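Local coordinates for periplasmic binding protein (Mycobacterium smegmatis, PDB 4MDY) that probably binds an iron-containing solute outside the membrane and delivers it to an ABC transporter, at residues A[158-172]-A[279-291]. Sequence-based numbering, arbitrary orientation. Where two conformers were deposited one is given.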
ATOM      1  N   VAL A 158      -9.496  -5.077  -9.307  1.00 18.27           N
ATOM      2  CA  VAL A 158      -8.036  -4.987  -9.255  1.00 20.27           C
ATOM      3  C   VAL A 158      -7.381  -6.252  -9.798  1.00 20.28           C
ATOM      4  O   VAL A 158      -6.486  -6.171 -10.633  1.00 19.02           O
ATOM      5  CB  VAL A 158      -7.539  -4.713  -7.821  1.00 20.93           C
ATOM      6  CG1 VAL A 158      -6.031  -4.930  -7.705  1.00 21.97           C
ATOM      7  CG2 VAL A 158      -7.915  -3.300  -7.398  1.00 22.07           C
ATOM      8  N   ASP A 159      -7.831  -7.414  -9.321  1.00 20.53           N
ATOM      9  CA  ASP A 159      -7.312  -8.694  -9.809  1.00 22.01           C
ATOM     10  C   ASP A 159      -7.448  -8.785 -11.330  1.00 22.62           C
ATOM     11  O   ASP A 159      -6.499  -9.170 -12.029  1.00 22.26           O
ATOM     12  CB  ASP A 159      -8.047  -9.870  -9.149  1.00 24.68           C
ATOM     13  CG  ASP A 159      -7.644 -10.082  -7.693  1.00 28.87           C
ATOM     14  OD1 ASP A 159      -6.591  -9.556  -7.267  1.00 30.51           O
ATOM     15  OD2 ASP A 159      -8.384 -10.785  -6.967  1.00 30.61           O
ATOM     16  N   ASP A 160      -8.623  -8.412 -11.832  1.00 23.57           N
ATOM     17  CA  ASP A 160      -8.900  -8.431 -13.271  1.00 26.05           C
ATOM     18  C   ASP A 160      -8.002  -7.485 -14.065  1.00 23.90           C
ATOM     19  O   ASP A 160      -7.579  -7.825 -15.164  1.00 25.32           O
ATOM     20  CB  ASP A 160     -10.369  -8.092 -13.549  1.00 29.19           C
ATOM     21  CG  ASP A 160     -11.328  -9.192 -13.102  1.00 30.78           C
ATOM     22  OD1 ASP A 160     -10.880 -10.322 -12.801  1.00 37.77           O
ATOM     23  OD2 ASP A 160     -12.544  -8.920 -13.053  1.00 35.31           O
ATOM     24  N   ARG A 161      -7.722  -6.303 -13.527  1.00 21.29           N
ATOM     25  CA  ARG A 161      -6.770  -5.385 -14.174  1.00 22.76           C
ATOM     26  C   ARG A 161      -5.406  -6.039 -14.393  1.00 21.36           C
ATOM     27  O   ARG A 161      -4.854  -5.966 -15.489  1.00 23.90           O
ATOM     28  CB  ARG A 161      -6.589  -4.094 -13.366  1.00 23.84           C
ATOM     29  CG  ARG A 161      -7.775  -3.136 -13.387  1.00 28.19           C
ATOM     30  CD  ARG A 161      -8.130  -2.630 -14.781  1.00 31.83           C
ATOM     31  NE  ARG A 161      -7.008  -1.967 -15.458  1.00 36.96           N
ATOM     32  CZ  ARG A 161      -6.610  -0.712 -15.237  1.00 40.32           C
ATOM     33  NH1 ARG A 161      -7.224   0.064 -14.344  1.00 41.83           N
ATOM     34  NH2 ARG A 161      -5.578  -0.228 -15.920  1.00 39.08           N
ATOM     35  N   PHE A 162      -4.862  -6.686 -13.364  1.00 20.28           N
ATOM     36  CA  PHE A 162      -3.557  -7.345 -13.488  1.00 22.77           C
ATOM     37  C   PHE A 162      -3.596  -8.570 -14.414  1.00 24.91           C
ATOM     38  O   PHE A 162      -2.654  -8.802 -15.172  1.00 25.50           O
ATOM     39  CB  PHE A 162      -2.992  -7.696 -12.108  1.00 24.24           C
ATOM     40  CG  PHE A 162      -2.701  -6.489 -11.259  1.00 25.38           C
ATOM     41  CD1 PHE A 162      -1.906  -5.450 -11.749  1.00 27.32           C
ATOM     42  CD2 PHE A 162      -3.224  -6.374  -9.983  1.00 25.54           C
ATOM     43  CE1 PHE A 162      -1.640  -4.327 -10.979  1.00 26.82           C
ATOM     44  CE2 PHE A 162      -2.957  -5.255  -9.209  1.00 27.05           C
ATOM     45  CZ  PHE A 162      -2.168  -4.230  -9.706  1.00 25.67           C
ATOM     46  N   THR A 163      -4.685  -9.334 -14.357  1.00 25.92           N
ATOM     47  CA  THR A 163      -4.919 -10.443 -15.298  1.00 28.56           C
ATOM     48  C   THR A 163      -4.907  -9.937 -16.743  1.00 27.86           C
ATOM     49  O   THR A 163      -4.357 -10.584 -17.628  1.00 31.13           O
ATOM     50  CB  THR A 163      -6.269 -11.139 -15.017  1.00 31.82           C
ATOM     51  OG1 THR A 163      -6.149 -11.954 -13.843  1.00 32.95           O
ATOM     52  CG2 THR A 163      -6.707 -12.029 -16.190  1.00 35.73           C
ATOM     53  N   THR A 164      -5.515  -8.778 -16.968  1.00 25.94           N
ATOM     54  CA  THR A 164      -5.574  -8.179 -18.294  1.00 27.00           C
ATOM     55  C   THR A 164      -4.187  -7.718 -18.762  1.00 27.05           C
ATOM     56  O   THR A 164      -3.878  -7.807 -19.950  1.00 26.71           O
ATOM     57  CB  THR A 164      -6.573  -7.004 -18.328  1.00 28.42           C
ATOM     58  OG1 THR A 164      -7.894  -7.503 -18.101  1.00 31.88           O
ATOM     59  CG2 THR A 164      -6.548  -6.291 -19.665  1.00 30.23           C
ATOM     60  N   VAL A 165      -3.359  -7.232 -17.835  1.00 26.81           N
ATOM     61  CA  VAL A 165      -1.984  -6.833 -18.167  1.00 25.22           C
ATOM     62  C   VAL A 165      -1.218  -8.037 -18.723  1.00 26.10           C
ATOM     63  O   VAL A 165      -0.503  -7.928 -19.724  1.00 24.82           O
ATOM     64  CB  VAL A 165      -1.231  -6.250 -16.949  1.00 25.10           C
ATOM     65  CG1 VAL A 165       0.249  -6.068 -17.265  1.00 26.28           C
ATOM     66  CG2 VAL A 165      -1.841  -4.918 -16.528  1.00 25.79           C
ATOM     67  N   LYS A 166      -1.385  -9.180 -18.066  1.00 26.34           N
ATOM     68  CA  LYS A 166      -0.766 -10.435 -18.493  1.00 29.90           C
ATOM     69  C   LYS A 166      -1.171 -10.786 -19.929  1.00 30.04           C
ATOM     70  O   LYS A 166      -0.328 -11.140 -20.752  1.00 34.46           O
ATOM     71  CB  LYS A 166      -1.146 -11.541 -17.500  1.00 31.54           C
ATOM     72  CG  LYS A 166      -0.708 -12.949 -17.856  1.00 36.60           C
ATOM     73  CD  LYS A 166      -0.541 -13.794 -16.598  1.00 40.41           C
ATOM     74  CE  LYS A 166      -0.918 -15.252 -16.814  1.00 44.13           C
ATOM     75  NZ  LYS A 166      -2.376 -15.470 -16.594  1.00 47.75           N
ATOM     76  N   THR A 167      -2.461 -10.659 -20.228  1.00 29.38           N
ATOM     77  CA  THR A 167      -2.985 -10.881 -21.578  1.00 28.58           C
ATOM     78  C   THR A 167      -2.418  -9.893 -22.605  1.00 26.03           C
ATOM     79  O   THR A 167      -2.074 -10.277 -23.723  1.00 29.54           O
ATOM     80  CB  THR A 167      -4.522 -10.765 -21.569  1.00 30.56           C
ATOM     81  OG1 THR A 167      -5.063 -11.743 -20.670  1.00 32.01           O
ATOM     82  CG2 THR A 167      -5.111 -10.962 -22.972  1.00 32.03           C
ATOM     83  N   ASP A 168      -2.335  -8.622 -22.220  0.50 25.66           N
ATOM     84  CA  ASP A 168      -1.819  -7.572 -23.102  0.50 20.85           C
ATOM     85  C   ASP A 168      -0.299  -7.661 -23.336  0.50 25.72           C
ATOM     86  O   ASP A 168       0.206  -7.123 -24.323  0.50 27.46           O
ATOM     87  CB  ASP A 168      -2.153  -6.193 -22.525  0.50 28.08           C
ATOM     88  CG  ASP A 168      -3.643  -5.876 -22.557  0.50 28.59           C
ATOM     89  OD1 ASP A 168      -4.436  -6.686 -23.081  0.50 28.36           O
ATOM     90  OD2 ASP A 168      -4.018  -4.800 -22.049  0.50 30.13           O
ATOM     91  N   HIS A 169       0.421  -8.326 -22.432  1.00 26.91           N
ATOM     92  CA  HIS A 169       1.893  -8.401 -22.498  1.00 24.76           C
ATOM     93  C   HIS A 169       2.418  -9.809 -22.255  1.00 25.59           C
ATOM     94  O   HIS A 169       3.053 -10.061 -21.226  1.00 24.08           O
ATOM     95  CB  HIS A 169       2.523  -7.490 -21.437  1.00 23.19           C
ATOM     96  CG  HIS A 169       2.151  -6.050 -21.571  1.00 23.77           C
ATOM     97  ND1 HIS A 169       1.030  -5.508 -20.985  1.00 27.07           N
ATOM     98  CD2 HIS A 169       2.764  -5.037 -22.225  1.00 25.39           C
ATOM     99  CE1 HIS A 169       0.969  -4.217 -21.273  1.00 25.17           C
ATOM    100  NE2 HIS A 169       2.011  -3.908 -22.021  1.00 25.83           N
ATOM    101  N   PRO A 170       2.201 -10.731 -23.208  1.00 27.28           N
ATOM    102  CA  PRO A 170       2.727 -12.088 -23.023  1.00 30.64           C
ATOM    103  C   PRO A 170       4.266 -12.175 -22.933  1.00 30.16           C
ATOM    104  O   PRO A 170       4.793 -13.184 -22.467  1.00 32.75           O
ATOM    105  CB  PRO A 170       2.208 -12.839 -24.257  1.00 31.96           C
ATOM    106  CG  PRO A 170       1.994 -11.784 -25.284  1.00 30.64           C
ATOM    107  CD  PRO A 170       1.548 -10.565 -24.520  1.00 28.46           C
ATOM    108  N   GLN A 171       4.959 -11.130 -23.376  0.50 29.44           N
ATOM    109  CA  GLN A 171       6.416 -11.057 -23.269  0.50 31.71           C
ATOM    110  C   GLN A 171       6.926 -11.024 -21.822  0.50 29.90           C
ATOM    111  O   GLN A 171       8.089 -11.338 -21.576  0.50 31.28           O
ATOM    112  CB  GLN A 171       6.934  -9.826 -24.013  0.50 34.96           C
ATOM    113  CG  GLN A 171       6.494  -8.501 -23.408  0.50 37.41           C
ATOM    114  CD  GLN A 171       5.245  -7.930 -24.058  0.50 35.46           C
ATOM    115  OE1 GLN A 171       4.403  -8.671 -24.573  0.50 30.51           O
ATOM    116  NE2 GLN A 171       5.117  -6.609 -24.036  0.50 32.45           N
ATOM    117  N   PHE A 172       6.070 -10.645 -20.871  1.00 27.01           N
ATOM    118  CA  PHE A 172       6.469 -10.606 -19.454  1.00 25.18           C
ATOM    119  C   PHE A 172       6.696 -12.006 -18.876  1.00 26.21           C
ATOM    120  O   PHE A 172       7.428 -12.164 -17.895  1.00 26.78           O
ATOM    121  CB  PHE A 172       5.424  -9.907 -18.567  1.00 22.57           C
ATOM    122  CG  PHE A 172       5.203  -8.450 -18.864  1.00 21.12           C
ATOM    123  CD1 PHE A 172       6.032  -7.729 -19.721  1.00 22.37           C
ATOM    124  CD2 PHE A 172       4.169  -7.778 -18.225  1.00 20.91           C
ATOM    125  CE1 PHE A 172       5.803  -6.386 -19.959  1.00 22.62           C
ATOM    126  CE2 PHE A 172       3.940  -6.433 -18.453  1.00 21.46           C
ATOM    127  CZ  PHE A 172       4.756  -5.737 -19.324  1.00 23.53           C
ATOM    128  N   TYR A 279      -3.942   0.580  -6.787  1.00 15.39           N
ATOM    129  CA  TYR A 279      -3.509  -0.491  -7.685  1.00 16.69           C
ATOM    130  C   TYR A 279      -3.901  -0.301  -9.163  1.00 18.03           C
ATOM    131  O   TYR A 279      -3.122  -0.676 -10.039  1.00 20.56           O
ATOM    132  CB  TYR A 279      -3.961  -1.871  -7.183  1.00 17.79           C
ATOM    133  CG  TYR A 279      -2.954  -2.603  -6.311  1.00 18.40           C
ATOM    134  CD1 TYR A 279      -1.581  -2.575  -6.589  1.00 21.01           C
ATOM    135  CD2 TYR A 279      -3.382  -3.361  -5.225  1.00 19.14           C
ATOM    136  CE1 TYR A 279      -0.672  -3.249  -5.788  1.00 19.42           C
ATOM    137  CE2 TYR A 279      -2.484  -4.047  -4.430  1.00 18.62           C
ATOM    138  CZ  TYR A 279      -1.133  -3.995  -4.712  1.00 20.17           C
ATOM    139  OH  TYR A 279      -0.255  -4.683  -3.914  1.00 23.06           O
ATOM    140  N   PRO A 280      -5.096   0.263  -9.447  1.00 18.08           N
ATOM    141  CA  PRO A 280      -5.404   0.665 -10.829  1.00 17.71           C
ATOM    142  C   PRO A 280      -4.368   1.608 -11.442  1.00 18.32           C
ATOM    143  O   PRO A 280      -4.078   1.499 -12.635  1.00 18.60           O
ATOM    144  CB  PRO A 280      -6.775   1.340 -10.698  1.00 17.23           C
ATOM    145  CG  PRO A 280      -7.419   0.595  -9.571  1.00 19.15           C
ATOM    146  CD  PRO A 280      -6.296   0.341  -8.592  1.00 19.15           C
ATOM    147  N   VAL A 281      -3.799   2.505 -10.641  1.00 18.66           N
ATOM    148  CA  VAL A 281      -2.719   3.386 -11.121  1.00 18.46           C
ATOM    149  C   VAL A 281      -1.469   2.573 -11.492  1.00 17.79           C
ATOM    150  O   VAL A 281      -0.804   2.863 -12.491  1.00 18.85           O
ATOM    151  CB  VAL A 281      -2.357   4.464 -10.076  1.00 19.81           C
ATOM    152  CG1 VAL A 281      -1.121   5.253 -10.501  1.00 20.57           C
ATOM    153  CG2 VAL A 281      -3.537   5.394  -9.846  1.00 22.61           C
ATOM    154  N   VAL A 282      -1.167   1.550 -10.694  1.00 18.83           N
ATOM    155  CA  VAL A 282      -0.050   0.649 -10.976  1.00 17.57           C
ATOM    156  C   VAL A 282      -0.314  -0.112 -12.276  1.00 18.39           C
ATOM    157  O   VAL A 282       0.579  -0.224 -13.119  1.00 17.97           O
ATOM    158  CB  VAL A 282       0.206  -0.335  -9.808  1.00 17.60           C
ATOM    159  CG1 VAL A 282       1.337  -1.302 -10.138  1.00 17.10           C
ATOM    160  CG2 VAL A 282       0.500   0.420  -8.511  1.00 18.56           C
ATOM    161  N   ALA A 283      -1.538  -0.611 -12.450  1.00 20.33           N
ATOM    162  CA  ALA A 283      -1.890  -1.353 -13.666  1.00 20.55           C
ATOM    163  C   ALA A 283      -1.847  -0.453 -14.913  1.00 21.55           C
ATOM    164  O   ALA A 283      -1.590  -0.933 -16.014  1.00 24.22           O
ATOM    165  CB  ALA A 283      -3.252  -2.016 -13.522  1.00 21.78           C
ATOM    166  N   ASP A 284      -2.089   0.844 -14.741  1.00 22.06           N
ATOM    167  CA  ASP A 284      -1.987   1.792 -15.855  1.00 23.51           C
ATOM    168  C   ASP A 284      -0.538   2.101 -16.203  1.00 22.46           C
ATOM    169  O   ASP A 284      -0.148   2.009 -17.368  1.00 23.20           O
ATOM    170  CB  ASP A 284      -2.701   3.110 -15.538  1.00 26.63           C
ATOM    171  CG  ASP A 284      -4.186   3.060 -15.815  1.00 31.68           C
ATOM    172  OD1 ASP A 284      -4.637   2.162 -16.556  1.00 37.84           O
ATOM    173  OD2 ASP A 284      -4.908   3.933 -15.296  1.00 38.21           O
ATOM    174  N   GLN A 285       0.251   2.473 -15.196  1.00 21.60           N
ATOM    175  CA  GLN A 285       1.547   3.125 -15.438  1.00 22.01           C
ATOM    176  C   GLN A 285       2.759   2.185 -15.475  1.00 19.68           C
ATOM    177  O   GLN A 285       3.750   2.481 -16.149  1.00 20.07           O
ATOM    178  CB  GLN A 285       1.785   4.228 -14.407  1.00 24.12           C
ATOM    179  CG  GLN A 285       0.729   5.322 -14.440  1.00 29.01           C
ATOM    180  CD  GLN A 285       1.081   6.537 -13.591  1.00 32.92           C
ATOM    181  OE1 GLN A 285       2.244   6.765 -13.249  1.00 34.98           O
ATOM    182  NE2 GLN A 285       0.068   7.343 -13.266  1.00 34.46           N
ATOM    183  N   LEU A 286       2.702   1.070 -14.754  1.00 17.82           N
ATOM    184  CA  LEU A 286       3.850   0.163 -14.707  1.00 17.78           C
ATOM    185  C   LEU A 286       4.032  -0.668 -15.976  1.00 18.55           C
ATOM    186  O   LEU A 286       5.168  -0.848 -16.416  1.00 19.15           O
ATOM    187  CB  LEU A 286       3.806  -0.752 -13.469  1.00 16.42           C
ATOM    188  CG  LEU A 286       5.033  -1.659 -13.249  1.00 18.00           C
ATOM    189  CD1 LEU A 286       6.344  -0.879 -13.233  1.00 18.84           C
ATOM    190  CD2 LEU A 286       4.879  -2.454 -11.962  1.00 19.72           C
ATOM    191  N   PRO A 287       2.935  -1.203 -16.558  1.00 19.30           N
ATOM    192  CA  PRO A 287       3.181  -2.051 -17.732  1.00 19.80           C
ATOM    193  C   PRO A 287       3.897  -1.380 -18.915  1.00 19.69           C
ATOM    194  O   PRO A 287       4.756  -2.012 -19.515  1.00 21.94           O
ATOM    195  CB  PRO A 287       1.784  -2.561 -18.100  1.00 19.75           C
ATOM    196  CG  PRO A 287       1.061  -2.578 -16.782  1.00 19.95           C
ATOM    197  CD  PRO A 287       1.547  -1.341 -16.078  1.00 19.47           C
ATOM    198  N   PRO A 288       3.564  -0.119 -19.246  1.00 20.97           N
ATOM    199  CA  PRO A 288       4.364   0.558 -20.281  1.00 23.47           C
ATOM    200  C   PRO A 288       5.870   0.634 -19.962  1.00 24.85           C
ATOM    201  O   PRO A 288       6.704   0.538 -20.875  1.00 23.14           O
ATOM    202  CB  PRO A 288       3.764   1.967 -20.332  1.00 22.74           C
ATOM    203  CG  PRO A 288       2.373   1.822 -19.811  1.00 22.35           C
ATOM    204  CD  PRO A 288       2.388   0.676 -18.839  1.00 22.04           C
ATOM    205  N   GLU A 289       6.218   0.809 -18.689  1.00 24.39           N
ATOM    206  CA  GLU A 289       7.629   0.854 -18.288  1.00 24.28           C
ATOM    207  C   GLU A 289       8.256  -0.530 -18.424  1.00 22.80           C
ATOM    208  O   GLU A 289       9.380  -0.672 -18.911  1.00 21.53           O
ATOM    209  CB  GLU A 289       7.784   1.347 -16.848  1.00 28.20           C
ATOM    210  CG  GLU A 289       7.241   2.743 -16.575  1.00 33.51           C
ATOM    211  CD  GLU A 289       8.073   3.861 -17.182  1.00 43.93           C
ATOM    212  OE1 GLU A 289       9.319   3.755 -17.237  1.00 51.68           O
ATOM    213  OE2 GLU A 289       7.474   4.876 -17.593  1.00 53.78           O
ATOM    214  N   LEU A 290       7.526  -1.556 -17.996  1.00 21.62           N
ATOM    215  CA  LEU A 290       7.986  -2.932 -18.175  1.00 22.01           C
ATOM    216  C   LEU A 290       8.156  -3.280 -19.651  1.00 23.52           C
ATOM    217  O   LEU A 290       9.127  -3.939 -20.033  1.00 25.36           O
ATOM    218  CB  LEU A 290       7.015  -3.921 -17.517  1.00 20.69           C
ATOM    219  CG  LEU A 290       6.910  -3.838 -15.993  1.00 20.11           C
ATOM    220  CD1 LEU A 290       5.712  -4.635 -15.502  1.00 19.07           C
ATOM    221  CD2 LEU A 290       8.185  -4.317 -15.318  1.00 21.74           C
ATOM    222  N   ALA A 291       7.211  -2.839 -20.474  1.00 23.78           N
ATOM    223  CA  ALA A 291       7.234  -3.152 -21.910  1.00 24.18           C
ATOM    224  C   ALA A 291       8.415  -2.475 -22.599  1.00 24.04           C
ATOM    225  O   ALA A 291       9.011  -3.040 -23.515  1.00 24.28           O
ATOM    226  CB  ALA A 291       5.927  -2.731 -22.566  1.00 23.23           C
TER
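The long helix 148-168, which in this family of periplasmic binding proteins links the two lobes, runs nearly parallel to the C-terminal helix 279-294 of the second lobe: the axes of 158-168 and 279-291 lie 9.6 Å apart at 12°. Val158, Phe162 and Val165 face Tyr279, Ala283 and Pro287. The edge of the Phe162 ring points at the face of Tyr279 in an offset T-shaped stack, planes 86° apart, with Phe162 CZ 3.6 Å from Tyr279 CD1. Trp134 makes a further edge-to-face pair with Tyr279, and Met204 packs against Phe162 and Val165. Both methyls of Val165 straddle Pro287 CG, CG1 at 3.6 Å. Past the helix end, His169 ND1 donates in its ring plane to Val165 O (3.1 Å), which holds the imidazole against Pro287 CB and Ala291 CB. Phe172 carries His169 CB over one face and sets its CZ 3.4 Å from Leu290 CB. At the partly exposed margin the Arg161 chain, bent at chi2 and chi3, lays one guanidinium face over Ala283 CB, which sits toward its rim. Arg161 NH2 forms a salt bridge with Asp284 OD1 at 2.6 Å, a bent bond (144° at the hydrogen) that meets the oxygen from above the carboxylate plane.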